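Local coordinates for uncharacterized protein (Bacteroides caccae, PDB 4L7A), which is of unknown function but is probably a zinc-dependent metallopeptidase, at residues S21-D24 and R25-L28; A66-V69 and K70-L74; A147-L150 and H151-K154; W214-V217 and M218-G222. All blocks are in the same frame, centred on the assembly; numbering follows the deposited sequence.

In the fold
All four contacts lie within one helix each, about two turns of helices 17-35, 59-81, 131-153 and 211-244, and all are built on i to i+4 backbone bonds. Contact 2 is the buried one, about 11 Å from the chain centre, and its chemistry is mostly apolar; contacts 1, 3 and 4 each have an exposed side. Contacts 1 and 2 touch: Phe23 CZ lies 3.8 Å from Ala66 CB. Contacts 2 and 3 do not, their nearest atoms being about 8 Å apart. Contact 3 is the polar one, with two histidines sharing a water, whereas contact 4, about 44 Å between centres from contact 1, pairs a tryptophan with a selenomethionine.

Contact 1 of 4, residues S21-D24 and R25-L28; sequences SEFD and RWLL
Phe23 and Leu27 form an i to i+4 pair on a turn of helix 17-35, on the side that faces helix 59-81. The Leu27 methyl CD1 sits 3.9 Å from the centroid of the Phe23 ring and only 6° off its normal, a CH-pi contact over the middle of one face. Its sister methyl CD2 reaches the rim of the same ring, 3.8 Å from Phe23 CE1. The phenyl group is put there by a chi1 of -167°, which places CG beside its own carbonyl carbon and lays the ring along the next turn. Trp26 comes to the edge of the phenyl ring, with CE3 3.9 Å from Phe23 CE1. Beneath this packing, Leu27 N donates to Phe23 O at 2.8 Å. Replacing Phe23 by an alanine would probably open a gap beneath Leu27 CD1 and leave Trp26 CE3 without its neighbour. The methyl of Ala66, on helix 59-81, touches both aromatic rings, while Asp24, on another side of the turn, forms a salt bridge with Arg42 and a hydrogen bond with Tyr41. Such a strip of aromatic and aliphatic groups, with mostly polar groups elsewhere round the helix, is typical of an amphipathic helix packed on a neighbouring helix.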
ATOM      1  N   SER A  21      18.610 -19.478   4.977  1.00 28.02           N
ATOM      2  CA  SER A  21      18.989 -19.014   6.310  1.00 29.87           C
ATOM      3  C   SER A  21      19.580 -17.607   6.211  1.00 29.45           C
ATOM      4  O   SER A  21      19.400 -16.811   7.113  1.00 31.09           O
ATOM      5  CB  SER A  21      20.021 -19.943   6.995  1.00 32.03           C
ATOM      6  OG  SER A  21      19.441 -21.211   7.132  1.00 33.31           O
ATOM      7  N   GLU A  22      20.290 -17.303   5.125  1.00 28.96           N
ATOM      8  CA  GLU A  22      20.839 -15.930   4.934  1.00 29.57           C
ATOM      9  C   GLU A  22      19.698 -14.908   4.777  1.00 27.25           C
ATOM     10  O   GLU A  22      19.750 -13.830   5.346  1.00 29.20           O
ATOM     11  CB  GLU A  22      21.807 -15.869   3.725  1.00 31.41           C
ATOM     12  CG  GLU A  22      22.580 -14.531   3.531  1.00 34.18           C
ATOM     13  CD  GLU A  22      23.352 -14.435   2.187  1.00 35.53           C
ATOM     14  OE1 GLU A  22      23.444 -15.455   1.456  1.00 39.67           O
ATOM     15  OE2 GLU A  22      23.868 -13.333   1.849  1.00 36.41           O
ATOM     16  N   PHE A  23      18.674 -15.257   4.017  1.00 26.03           N
ATOM     17  CA  PHE A  23      17.486 -14.409   3.895  1.00 26.72           C
ATOM     18  C   PHE A  23      16.753 -14.273   5.253  1.00 26.67           C
ATOM     19  O   PHE A  23      16.329 -13.185   5.611  1.00 25.15           O
ATOM     20  CB  PHE A  23      16.572 -14.921   2.780  1.00 25.59           C
ATOM     21  CG  PHE A  23      15.484 -13.965   2.351  1.00 26.30           C
ATOM     22  CD1 PHE A  23      15.619 -12.588   2.445  1.00 25.45           C
ATOM     23  CD2 PHE A  23      14.315 -14.464   1.803  1.00 25.08           C
ATOM     24  CE1 PHE A  23      14.586 -11.748   2.011  1.00 24.53           C
ATOM     25  CE2 PHE A  23      13.283 -13.621   1.378  1.00 24.69           C
ATOM     26  CZ  PHE A  23      13.426 -12.267   1.502  1.00 24.30           C
ATOM     27  N   ASP A  24      16.629 -15.362   6.007  1.00 28.55           N
ATOM     28  CA  ASP A  24      15.978 -15.279   7.321  1.00 28.56           C
ATOM     29  C   ASP A  24      16.719 -14.293   8.171  1.00 28.23           C
ATOM     30  O   ASP A  24      16.128 -13.460   8.820  1.00 25.82           O
ATOM     31  CB  ASP A  24      15.909 -16.613   8.042  1.00 31.58           C
ATOM     32  CG  ASP A  24      15.049 -17.627   7.323  1.00 34.89           C
ATOM     33  OD1 ASP A  24      14.235 -17.264   6.449  1.00 35.23           O
ATOM     34  OD2 ASP A  24      15.216 -18.826   7.620  1.00 43.59           O
ATOM     35  N   ARG A  25      18.032 -14.377   8.132  1.00 29.70           N
ATOM     36  CA  ARG A  25      18.884 -13.459   8.907  0.50 31.25           C
ATOM     37  C   ARG A  25      18.610 -12.020   8.453  1.00 30.11           C
ATOM     38  O   ARG A  25      18.401 -11.146   9.271  1.00 31.62           O
ATOM     39  CB  ARG A  25      20.392 -13.831   8.794  0.50 32.52           C
ATOM     40  CG  ARG A  25      21.188 -13.729  10.115  0.50 34.06           C
ATOM     41  CD  ARG A  25      22.732 -13.989   9.963  0.50 34.54           C
ATOM     42  NE  ARG A  25      23.489 -12.785   9.574  0.50 33.83           N
ATOM     43  CZ  ARG A  25      24.074 -12.583   8.391  0.50 32.84           C
ATOM     44  NH1 ARG A  25      24.043 -13.505   7.447  0.50 33.37           N
ATOM     45  NH2 ARG A  25      24.721 -11.465   8.168  0.50 33.18           N
ATOM     46  N   TRP A  26      18.585 -11.789   7.140  1.00 30.20           N
ATOM     47  CA  TRP A  26      18.340 -10.452   6.606  1.00 26.96           C
ATOM     48  C   TRP A  26      16.959  -9.932   7.037  1.00 25.10           C
ATOM     49  O   TRP A  26      16.810  -8.748   7.334  1.00 24.25           O
ATOM     50  CB  TRP A  26      18.500 -10.492   5.103  1.00 25.82           C
ATOM     51  CG  TRP A  26      18.431  -9.203   4.461  1.00 26.01           C
ATOM     52  CD1 TRP A  26      19.482  -8.420   4.127  1.00 27.42           C
ATOM     53  CD2 TRP A  26      17.243  -8.459   4.107  1.00 24.92           C
ATOM     54  NE1 TRP A  26      19.037  -7.264   3.544  1.00 25.82           N
ATOM     55  CE2 TRP A  26      17.673  -7.265   3.493  1.00 24.28           C
ATOM     56  CE3 TRP A  26      15.870  -8.719   4.193  1.00 24.55           C
ATOM     57  CZ2 TRP A  26      16.793  -6.308   2.990  1.00 22.95           C
ATOM     58  CZ3 TRP A  26      14.973  -7.771   3.673  1.00 22.58           C
ATOM     59  CH2 TRP A  26      15.445  -6.582   3.082  1.00 23.46           C
ATOM     60  N   LEU A  27      15.956 -10.808   7.064  1.00 25.67           N
ATOM     61  CA  LEU A  27      14.599 -10.401   7.448  1.00 25.07           C
ATOM     62  C   LEU A  27      14.567 -10.064   8.953  1.00 26.47           C
ATOM     63  O   LEU A  27      13.914  -9.082   9.383  1.00 26.03           O
ATOM     64  CB  LEU A  27      13.578 -11.470   7.121  1.00 22.01           C
ATOM     65  CG  LEU A  27      13.399 -11.654   5.617  1.00 21.87           C
ATOM     66  CD1 LEU A  27      12.648 -12.940   5.347  1.00 21.29           C
ATOM     67  CD2 LEU A  27      12.645 -10.481   5.007  1.00 22.21           C
ATOM     68  N   LEU A  28      15.249 -10.860   9.758  1.00 27.93           N
ATOM     69  CA  LEU A  28      15.321 -10.536  11.185  1.00 29.95           C
ATOM     70  C   LEU A  28      15.830  -9.101  11.365  1.00 31.39           C
ATOM     71  O   LEU A  28      15.256  -8.311  12.098  1.00 31.19           O
ATOM     72  CB  LEU A  28      16.237 -11.514  11.881  1.00 32.04           C
ATOM     73  CG  LEU A  28      16.523 -11.312  13.375  1.00 36.21           C
ATOM     74  CD1 LEU A  28      15.237 -11.323  14.181  1.00 37.10           C
ATOM     75  CD2 LEU A  28      17.465 -12.422  13.912  1.00 37.26           C
TER

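Contact 2 of 4, residues A66-V69 and K70-L74; sequences AKIV and KHCWL
With a chi1 of 171°, Val69 turns CG1 beside its own carbonyl carbon and on toward the next turn, where Trp73, its chi1 of 149° well off a staggered value, brings its indole alongside. The two side chains run side by side and point the same way, so the methyl meets the ring at its edge and in its plane: Val69 CG1 is 3.4 Å from Trp73 CE3, a tight fit for two carbons. Both lie where helix 59-81 widens into a pi-type turn at residues 70-74. The evidence is the carbonyl of Val69, which takes two N-H groups. Trp73 N donates to Val69 O at 3.1 Å from above the carbonyl plane, and Leu74 N reaches the same Val69 O in a weak bond of 3.5 Å, the i to i+5 link that defines such a turn. The preceding turn is a regular alpha helix, with His71 N bonded to Lys67 O at 3.0 Å. The Trp73 ring is packed from several sides: Leu74 CG lies 3.6 Å above one face, offset toward its rim. Phe146 of helix 131-153 stacks on the indole and Tyr77 meets it edge-to-face, which ties this turn to the helix bearing the HEFAH sequence. Cys72 also packs inward, against Phe139 of that helix. Within the turn, Cys72 SG touches Ile68 twice, at 3.4 Å from Ile68 O and 4.2 Å from the methyl Ile68 CG2.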
ATOM      1  N   ALA A  66      11.058  -8.146  -0.944  1.00 20.53           N
ATOM      2  CA  ALA A  66      11.324  -7.695   0.407  1.00 20.83           C
ATOM      3  C   ALA A  66      12.134  -6.423   0.395  1.00 19.17           C
ATOM      4  O   ALA A  66      11.917  -5.551   1.226  1.00 20.34           O
ATOM      5  CB  ALA A  66      12.043  -8.735   1.182  1.00 22.48           C
ATOM      6  N   LYS A  67      13.042  -6.281  -0.535  1.00 19.54           N
ATOM      7  CA  LYS A  67      13.872  -5.064  -0.591  1.00 20.52           C
ATOM      8  C   LYS A  67      13.122  -3.874  -1.219  1.00 20.45           C
ATOM      9  O   LYS A  67      13.333  -2.711  -0.819  1.00 20.80           O
ATOM     10  CB  LYS A  67      15.160  -5.295  -1.384  1.00 21.71           C
ATOM     11  CG  LYS A  67      16.116  -6.281  -0.751  1.00 22.66           C
ATOM     12  CD  LYS A  67      17.495  -6.183  -1.359  1.00 24.20           C
ATOM     13  CE  LYS A  67      18.526  -7.053  -0.572  1.00 24.98           C
ATOM     14  NZ  LYS A  67      19.828  -6.943  -1.240  1.00 26.63           N
ATOM     15  N   ILE A  68      12.283  -4.150  -2.213  1.00 19.66           N
ATOM     16  CA  ILE A  68      11.495  -3.099  -2.854  1.00 20.06           C
ATOM     17  C   ILE A  68      10.467  -2.518  -1.865  1.00 21.16           C
ATOM     18  O   ILE A  68      10.282  -1.278  -1.767  1.00 19.37           O
ATOM     19  CB  ILE A  68      10.867  -3.629  -4.123  1.00 20.29           C
ATOM     20  CG1 ILE A  68      12.010  -3.890  -5.126  1.00 20.52           C
ATOM     21  CG2 ILE A  68       9.890  -2.644  -4.703  1.00 20.03           C
ATOM     22  CD1 ILE A  68      11.565  -4.536  -6.440  1.00 20.86           C
ATOM     23  N   VAL A  69       9.787  -3.410  -1.163  1.00 20.61           N
ATOM     24  CA  VAL A  69       8.765  -3.019  -0.166  1.00 21.08           C
ATOM     25  C   VAL A  69       9.364  -2.152   0.955  1.00 21.52           C
ATOM     26  O   VAL A  69       8.768  -1.154   1.384  1.00 20.55           O
ATOM     27  CB  VAL A  69       8.094  -4.260   0.392  1.00 22.30           C
ATOM     28  CG1 VAL A  69       7.206  -3.957   1.561  1.00 22.91           C
ATOM     29  CG2 VAL A  69       7.227  -4.904  -0.699  1.00 22.15           C
ATOM     30  N   LYS A  70      10.568  -2.499   1.395  1.00 21.61           N
ATOM     31  CA  LYS A  70      11.216  -1.756   2.449  1.00 22.95           C
ATOM     32  C   LYS A  70      11.666  -0.423   1.939  1.00 22.70           C
ATOM     33  O   LYS A  70      11.445   0.606   2.585  1.00 24.37           O
ATOM     34  CB  LYS A  70      12.406  -2.526   2.992  1.00 24.88           C
ATOM     35  CG  LYS A  70      13.215  -1.784   4.069  1.00 29.67           C
ATOM     36  CD  LYS A  70      14.280  -2.705   4.679  1.00 33.28           C
ATOM     37  CE  LYS A  70      15.565  -1.942   5.050  1.00 39.35           C
ATOM     38  NZ  LYS A  70      15.295  -0.959   6.157  1.00 40.14           N
ATOM     39  N   HIS A  71      12.233  -0.411   0.750  1.00 21.95           N
ATOM     40  CA  HIS A  71      12.725   0.856   0.137  1.00 23.49           C
ATOM     41  C   HIS A  71      11.636   1.881  -0.186  1.00 22.52           C
ATOM     42  O   HIS A  71      11.825   3.087   0.020  1.00 22.25           O
ATOM     43  CB  HIS A  71      13.487   0.575  -1.153  1.00 24.26           C
ATOM     44  CG  HIS A  71      14.196   1.766  -1.689  1.00 24.72           C
ATOM     45  ND1 HIS A  71      15.308   2.303  -1.063  1.00 25.86           N
ATOM     46  CD2 HIS A  71      13.941   2.552  -2.758  1.00 24.26           C
ATOM     47  CE1 HIS A  71      15.734   3.342  -1.752  1.00 25.25           C
ATOM     48  NE2 HIS A  71      14.921   3.519  -2.781  1.00 26.15           N
ATOM     49  N   CYS A  72      10.491   1.382  -0.651  1.00 22.00           N
ATOM     50  CA  CYS A  72       9.424   2.243  -1.194  1.00 22.04           C
ATOM     51  C   CYS A  72       8.287   2.603  -0.232  1.00 21.53           C
ATOM     52  O   CYS A  72       7.523   3.561  -0.484  1.00 25.31           O
ATOM     53  CB  CYS A  72       8.845   1.592  -2.419  1.00 21.45           C
ATOM     54  SG  CYS A  72      10.051   1.425  -3.736  1.00 23.83           S
ATOM     55  N   TRP A  73       8.177   1.870   0.854  1.00 20.35           N
ATOM     56  CA  TRP A  73       7.190   2.154   1.903  1.00 20.12           C
ATOM     57  C   TRP A  73       7.898   2.377   3.245  1.00 20.86           C
ATOM     58  O   TRP A  73       7.933   3.520   3.745  1.00 20.63           O
ATOM     59  CB  TRP A  73       6.047   1.127   1.936  1.00 19.79           C
ATOM     60  CG  TRP A  73       5.491   0.922   3.287  1.00 20.81           C
ATOM     61  CD1 TRP A  73       5.030   1.869   4.156  1.00 22.59           C
ATOM     62  CD2 TRP A  73       5.413  -0.312   3.956  1.00 20.52           C
ATOM     63  NE1 TRP A  73       4.711   1.275   5.364  1.00 22.28           N
ATOM     64  CE2 TRP A  73       4.913  -0.077   5.232  1.00 22.29           C
ATOM     65  CE3 TRP A  73       5.673  -1.627   3.572  1.00 22.29           C
ATOM     66  CZ2 TRP A  73       4.657  -1.124   6.137  1.00 21.98           C
ATOM     67  CZ3 TRP A  73       5.477  -2.661   4.518  1.00 22.12           C
ATOM     68  CH2 TRP A  73       4.983  -2.379   5.767  1.00 20.72           C
ATOM     69  N   LEU A  74       8.540   1.337   3.791  1.00 21.55           N
ATOM     70  CA  LEU A  74       9.037   1.410   5.158  1.00 20.92           C
ATOM     71  C   LEU A  74      10.072   2.514   5.329  1.00 21.60           C
ATOM     72  O   LEU A  74       9.924   3.332   6.194  1.00 22.10           O
ATOM     73  CB  LEU A  74       9.625   0.094   5.598  1.00 22.44           C
ATOM     74  CG  LEU A  74       8.645  -1.023   5.907  1.00 22.48           C
ATOM     75  CD1 LEU A  74       9.382  -2.342   5.980  1.00 24.03           C
ATOM     76  CD2 LEU A  74       7.934  -0.790   7.204  1.00 22.37           C
TER

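Contact 3 of 4, residues A147-L150 and H151-K154; sequences AHIL and HQKK
The His151 imidazole has Ala147 O on one face, 3.1 Å above the ring plane and over its centre, and a water at its edge, in plane. That water lies 2.7 Å from His151 ND1 and 2.9 Å from His148 ND1, again in the plane of the ring, so it bridges two histidines one helical turn apart. The His148 ring carries Gln152 CG over one face; the Gln152 amide crosses it at 40° between planes, with Gln152 NE2 3.6 Å from His148 NE2. A chi1 of -55° sets His151 CG beside its own backbone N, folding the ring back over the carbonyl of Ala147. That oxygen is also the acceptor for His151 N at 3.0 Å, so one carbonyl meets both the N-H and the ring of the same residue. Replacing His151 by a leucine would probably deprive the bridging water of one of its two histidine partners and leave His148 ND1 less firmly held. Tyr239 and Tyr156 also meet the His151 ring. Farther along, Ile149 CG2 runs beside Lys153, 3.6 Å from Lys153 NZ, which hydrogen-bonds to Ala88 O, and Lys154 N closes the last turn onto Leu150 O. His148 is the final histidine of the HEFAH sequence, an HExxH motif; by analogy with other zincins it is probably a metal ligand, and this stretch is typical of the C-terminal part of a zincin active-site helix.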
ATOM      1  N   ALA A 147      -3.155   3.816   6.400  1.00 17.32           N
ATOM      2  CA  ALA A 147      -3.877   4.978   6.762  1.00 18.17           C
ATOM      3  C   ALA A 147      -5.023   4.654   7.674  1.00 19.17           C
ATOM      4  O   ALA A 147      -5.267   5.355   8.655  1.00 20.08           O
ATOM      5  CB  ALA A 147      -4.374   5.722   5.505  1.00 19.19           C
ATOM      6  N   HIS A 148      -5.747   3.596   7.375  1.00 20.21           N
ATOM      7  CA  HIS A 148      -6.798   3.167   8.230  1.00 21.37           C
ATOM      8  C   HIS A 148      -6.372   2.855   9.706  1.00 20.96           C
ATOM      9  O   HIS A 148      -7.058   3.212  10.648  1.00 18.40           O
ATOM     10  CB  HIS A 148      -7.443   1.986   7.584  1.00 23.78           C
ATOM     11  CG  HIS A 148      -8.621   1.531   8.335  1.00 30.56           C
ATOM     12  ND1 HIS A 148      -9.768   2.290   8.419  1.00 35.50           N
ATOM     13  CD2 HIS A 148      -8.825   0.429   9.102  1.00 34.05           C
ATOM     14  CE1 HIS A 148     -10.642   1.668   9.195  1.00 37.23           C
ATOM     15  NE2 HIS A 148     -10.095   0.537   9.616  1.00 38.43           N
ATOM     16  N   ILE A 149      -5.207   2.233   9.896  1.00 21.08           N
ATOM     17  CA  ILE A 149      -4.631   2.003  11.239  1.00 21.49           C
ATOM     18  C   ILE A 149      -4.324   3.334  11.904  1.00 22.05           C
ATOM     19  O   ILE A 149      -4.574   3.508  13.101  1.00 21.91           O
ATOM     20  CB  ILE A 149      -3.368   1.115  11.158  1.00 21.85           C
ATOM     21  CG1 ILE A 149      -3.751  -0.319  10.746  1.00 22.84           C
ATOM     22  CG2 ILE A 149      -2.637   1.060  12.500  1.00 24.16           C
ATOM     23  CD1 ILE A 149      -2.499  -1.201  10.354  1.00 21.97           C
ATOM     24  N   LEU A 150      -3.791   4.284  11.138  1.00 21.20           N
ATOM     25  CA  LEU A 150      -3.569   5.600  11.726  1.00 21.47           C
ATOM     26  C   LEU A 150      -4.890   6.172  12.265  1.00 21.45           C
ATOM     27  O   LEU A 150      -4.960   6.712  13.415  1.00 19.78           O
ATOM     28  CB  LEU A 150      -2.951   6.582  10.730  1.00 22.14           C
ATOM     29  CG  LEU A 150      -1.559   6.258  10.203  1.00 22.52           C
ATOM     30  CD1 LEU A 150      -1.161   7.190   9.073  1.00 21.82           C
ATOM     31  CD2 LEU A 150      -0.519   6.303  11.378  1.00 24.56           C
ATOM     32  N   HIS A 151      -5.929   6.070  11.451  1.00 19.67           N
ATOM     33  CA  HIS A 151      -7.254   6.588  11.842  1.00 20.32           C
ATOM     34  C   HIS A 151      -7.842   5.942  13.065  1.00 22.05           C
ATOM     35  O   HIS A 151      -8.461   6.631  13.831  1.00 23.18           O
ATOM     36  CB  HIS A 151      -8.234   6.513  10.717  1.00 19.14           C
ATOM     37  CG  HIS A 151      -7.736   7.195   9.487  1.00 18.76           C
ATOM     38  ND1 HIS A 151      -8.150   6.843   8.232  1.00 19.43           N
ATOM     39  CD2 HIS A 151      -6.827   8.193   9.329  1.00 18.63           C
ATOM     40  CE1 HIS A 151      -7.505   7.588   7.337  1.00 19.84           C
ATOM     41  NE2 HIS A 151      -6.724   8.444   7.984  1.00 19.38           N
ATOM     42  N   GLN A 152      -7.613   4.648  13.247  1.00 24.30           N
ATOM     43  CA  GLN A 152      -8.047   3.916  14.441  1.00 28.43           C
ATOM     44  C   GLN A 152      -7.331   4.395  15.687  1.00 27.76           C
ATOM     45  O   GLN A 152      -7.954   4.580  16.720  1.00 27.29           O
ATOM     46  CB  GLN A 152      -7.828   2.398  14.288  1.00 31.11           C
ATOM     47  CG  GLN A 152      -8.722   1.783  13.202  1.00 37.21           C
ATOM     48  CD  GLN A 152      -8.585   0.231  13.008  1.00 44.59           C
ATOM     49  OE1 GLN A 152      -7.485  -0.317  12.828  1.00 46.76           O
ATOM     50  NE2 GLN A 152      -9.725  -0.459  13.028  1.00 47.40           N
ATOM     51  N   LYS A 153      -6.030   4.641  15.571  1.00 27.31           N
ATOM     52  CA  LYS A 153      -5.260   5.096  16.719  1.00 27.87           C
ATOM     53  C   LYS A 153      -5.505   6.553  17.055  1.00 27.96           C
ATOM     54  O   LYS A 153      -5.590   6.918  18.238  1.00 27.57           O
ATOM     55  CB  LYS A 153      -3.797   4.890  16.481  1.00 28.22           C
ATOM     56  CG  LYS A 153      -3.348   3.430  16.492  1.00 28.56           C
ATOM     57  CD  LYS A 153      -1.858   3.443  16.428  1.00 30.76           C
ATOM     58  CE  LYS A 153      -1.245   2.139  16.844  1.00 33.33           C
ATOM     59  NZ  LYS A 153      -1.739   1.081  16.003  1.00 33.75           N
ATOM     60  N   LYS A 154      -5.588   7.412  16.036  1.00 25.76           N
ATOM     61  CA  LYS A 154      -5.926   8.821  16.233  1.00 25.28           C
ATOM     62  C   LYS A 154      -7.010   9.229  15.257  1.00 24.46           C
ATOM     63  O   LYS A 154      -6.754   9.410  14.047  1.00 20.96           O
ATOM     64  CB  LYS A 154      -4.692   9.711  16.088  1.00 26.94           C
ATOM     65  CG  LYS A 154      -3.654   9.464  17.126  1.00 27.94           C
ATOM     66  CD  LYS A 154      -2.489  10.382  16.977  1.00 28.65           C
ATOM     67  CE  LYS A 154      -1.377   9.858  17.830  1.00 30.50           C
ATOM     68  NZ  LYS A 154      -0.261  10.755  17.760  1.00 32.71           N
TER
HETATM   69  O   HOH W   1     -10.101   5.085   7.703  1.00 22.62           O

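Contact 4 of 4, residues W214-V217 and M218-G222; sequences WENV and MTLAG
Met218, a selenomethionine introduced in place of methionine, bends back toward Trp214 one turn earlier on helix 211-244, and the pair forms a Met-aromatic contact. Its CB starts above the backbone, 3.5 Å from Glu215 O. With a chi1 of -59°, CG stands beside its own backbone N, which directs it to the preceding turn: Met218 CG is 3.5 Å from Trp214 O and 3.9 Å from Trp214 NE1. A second bend at chi2 carries the selenium onto the same pyrrole nitrogen, Met218 SE lying 4.0 Å from Trp214 NE1. Measured to the centroid of the five-membered ring, SE is 4.7 Å away and 41° off the ring normal, so it approaches obliquely, neither squarely over the face nor at the edge. The Met218 side chain also touches Ile229 and Asp230, later in the helical region 211-244, while Phe206 meets the Trp214 ring edge-to-face and Val187 touches it from a loop. This is a cluster joining the start of the long helical region 211-244 to helix 195-208, the tryptophan being its hub. The backbone beneath is regular alpha helix: Met218 N bonds to Trp214 O, and Thr219 N donates to Glu215 O at 2.8 Å. Farther round the helix, Asn216 and Leu220 cross at an angle, in a loose contact of amide and methyl. Beside them the Thr219 hydroxyl turns back to the previous turn, with Thr219 OG1 3.0 Å from Glu215 O.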
ATOM      1  N   TRP A 214      -3.254  12.033 -10.949  1.00 24.58           N
ATOM      2  CA  TRP A 214      -4.001  12.846  -9.980  1.00 24.95           C
ATOM      3  C   TRP A 214      -4.747  13.959 -10.689  1.00 24.10           C
ATOM      4  O   TRP A 214      -5.935  14.168 -10.469  1.00 25.59           O
ATOM      5  CB  TRP A 214      -3.061  13.408  -8.892  1.00 23.18           C
ATOM      6  CG  TRP A 214      -3.778  14.256  -7.876  1.00 22.72           C
ATOM      7  CD1 TRP A 214      -3.937  15.606  -7.921  1.00 23.06           C
ATOM      8  CD2 TRP A 214      -4.491  13.816  -6.712  1.00 20.79           C
ATOM      9  NE1 TRP A 214      -4.679  16.028  -6.835  1.00 22.53           N
ATOM     10  CE2 TRP A 214      -5.025  14.955  -6.081  1.00 20.74           C
ATOM     11  CE3 TRP A 214      -4.703  12.574  -6.121  1.00 21.19           C
ATOM     12  CZ2 TRP A 214      -5.762  14.888  -4.880  1.00 20.51           C
ATOM     13  CZ3 TRP A 214      -5.447  12.507  -4.927  1.00 19.86           C
ATOM     14  CH2 TRP A 214      -5.970  13.646  -4.342  1.00 19.53           C
ATOM     15  N   GLU A 215      -4.056  14.643 -11.559  1.00 25.45           N
ATOM     16  CA  GLU A 215      -4.665  15.699 -12.387  1.00 28.00           C
ATOM     17  C   GLU A 215      -5.760  15.156 -13.273  1.00 25.20           C
ATOM     18  O   GLU A 215      -6.751  15.825 -13.499  1.00 24.16           O
ATOM     19  CB  GLU A 215      -3.606  16.386 -13.279  1.00 33.20           C
ATOM     20  CG  GLU A 215      -2.679  17.348 -12.533  1.00 39.43           C
ATOM     21  CD  GLU A 215      -3.422  18.357 -11.622  1.00 47.58           C
ATOM     22  OE1 GLU A 215      -4.461  18.949 -12.032  1.00 58.08           O
ATOM     23  OE2 GLU A 215      -2.977  18.555 -10.463  1.00 53.06           O
ATOM     24  N   ASN A 216      -5.614  13.942 -13.775  1.00 22.77           N
ATOM     25  CA  ASN A 216      -6.686  13.402 -14.571  1.00 24.72           C
ATOM     26  C   ASN A 216      -7.966  13.257 -13.712  1.00 24.47           C
ATOM     27  O   ASN A 216      -9.093  13.511 -14.169  1.00 23.96           O
ATOM     28  CB  ASN A 216      -6.299  12.061 -15.169  1.00 25.94           C
ATOM     29  CG  ASN A 216      -7.367  11.544 -16.086  1.00 28.62           C
ATOM     30  OD1 ASN A 216      -7.725  12.199 -17.065  1.00 32.07           O
ATOM     31  ND2 ASN A 216      -7.906  10.396 -15.778  1.00 28.47           N
ATOM     32  N   VAL A 217      -7.802  12.830 -12.450  1.00 24.02           N
ATOM     33  CA  VAL A 217      -8.962  12.733 -11.561  1.00 23.09           C
ATOM     34  C   VAL A 217      -9.594  14.097 -11.371  1.00 23.48           C
ATOM     35  O   VAL A 217     -10.798  14.228 -11.430  1.00 21.91           O
ATOM     36  CB  VAL A 217      -8.604  12.083 -10.186  1.00 22.64           C
ATOM     37  CG1 VAL A 217      -9.783  12.136  -9.234  1.00 23.36           C
ATOM     38  CG2 VAL A 217      -8.179  10.621 -10.375  1.00 23.22           C
HETATM   39  N   MSE A 218      -8.769  15.124 -11.130  1.00 25.61           N
HETATM   40  CA  MSE A 218      -9.258  16.488 -10.997  1.00 25.85           C
HETATM   41  C   MSE A 218      -9.984  16.950 -12.257  1.00 25.77           C
HETATM   42  O   MSE A 218     -11.024  17.588 -12.176  1.00 25.87           O
HETATM   43  CB  MSE A 218      -8.101  17.466 -10.714  1.00 28.43           C
HETATM   44  CG  MSE A 218      -7.336  17.173  -9.491  1.00 31.03           C
HETATM   45 SE   MSE A 218      -8.430  17.162  -7.821  0.75 39.32          SE
HETATM   46  CE  MSE A 218      -8.269  19.109  -7.446  1.00 43.09           C
ATOM     47  N   THR A 219      -9.442  16.637 -13.430  1.00 25.51           N
ATOM     48  CA  THR A 219     -10.127  16.946 -14.665  1.00 25.96           C
ATOM     49  C   THR A 219     -11.520  16.290 -14.705  1.00 26.00           C
ATOM     50  O   THR A 219     -12.478  16.948 -15.034  1.00 25.03           O
ATOM     51  CB  THR A 219      -9.304  16.482 -15.869  1.00 26.09           C
ATOM     52  OG1 THR A 219      -8.080  17.176 -15.846  1.00 26.28           O
ATOM     53  CG2 THR A 219      -9.983  16.780 -17.168  1.00 27.56           C
ATOM     54  N   LEU A 220     -11.617  14.999 -14.386  1.00 25.46           N
ATOM     55  CA  LEU A 220     -12.914  14.321 -14.412  1.00 26.03           C
ATOM     56  C   LEU A 220     -13.804  14.883 -13.325  1.00 25.32           C
ATOM     57  O   LEU A 220     -15.017  14.877 -13.449  1.00 24.94           O
ATOM     58  CB  LEU A 220     -12.781  12.828 -14.212  1.00 26.86           C
ATOM     59  CG  LEU A 220     -12.125  12.033 -15.325  1.00 28.58           C
ATOM     60  CD1 LEU A 220     -11.784  10.622 -14.903  1.00 27.28           C
ATOM     61  CD2 LEU A 220     -13.031  12.012 -16.566  1.00 31.36           C
ATOM     62  N   ALA A 221     -13.216  15.404 -12.271  1.00 24.56           N
ATOM     63  CA  ALA A 221     -14.032  16.020 -11.223  1.00 24.70           C
ATOM     64  C   ALA A 221     -14.719  17.326 -11.646  1.00 25.16           C
ATOM     65  O   ALA A 221     -15.831  17.643 -11.154  1.00 24.17           O
ATOM     66  CB  ALA A 221     -13.202  16.234  -9.980  1.00 24.41           C
ATOM     67  N   GLY A 222     -14.102  18.086 -12.564  1.00 27.57           N
ATOM     68  CA  GLY A 222     -14.758  19.316 -13.136  1.00 26.82           C
ATOM     69  C   GLY A 222     -14.953  20.368 -12.032  1.00 27.97           C
ATOM     70  O   GLY A 222     -14.473  20.221 -10.916  1.00 26.29           O
TER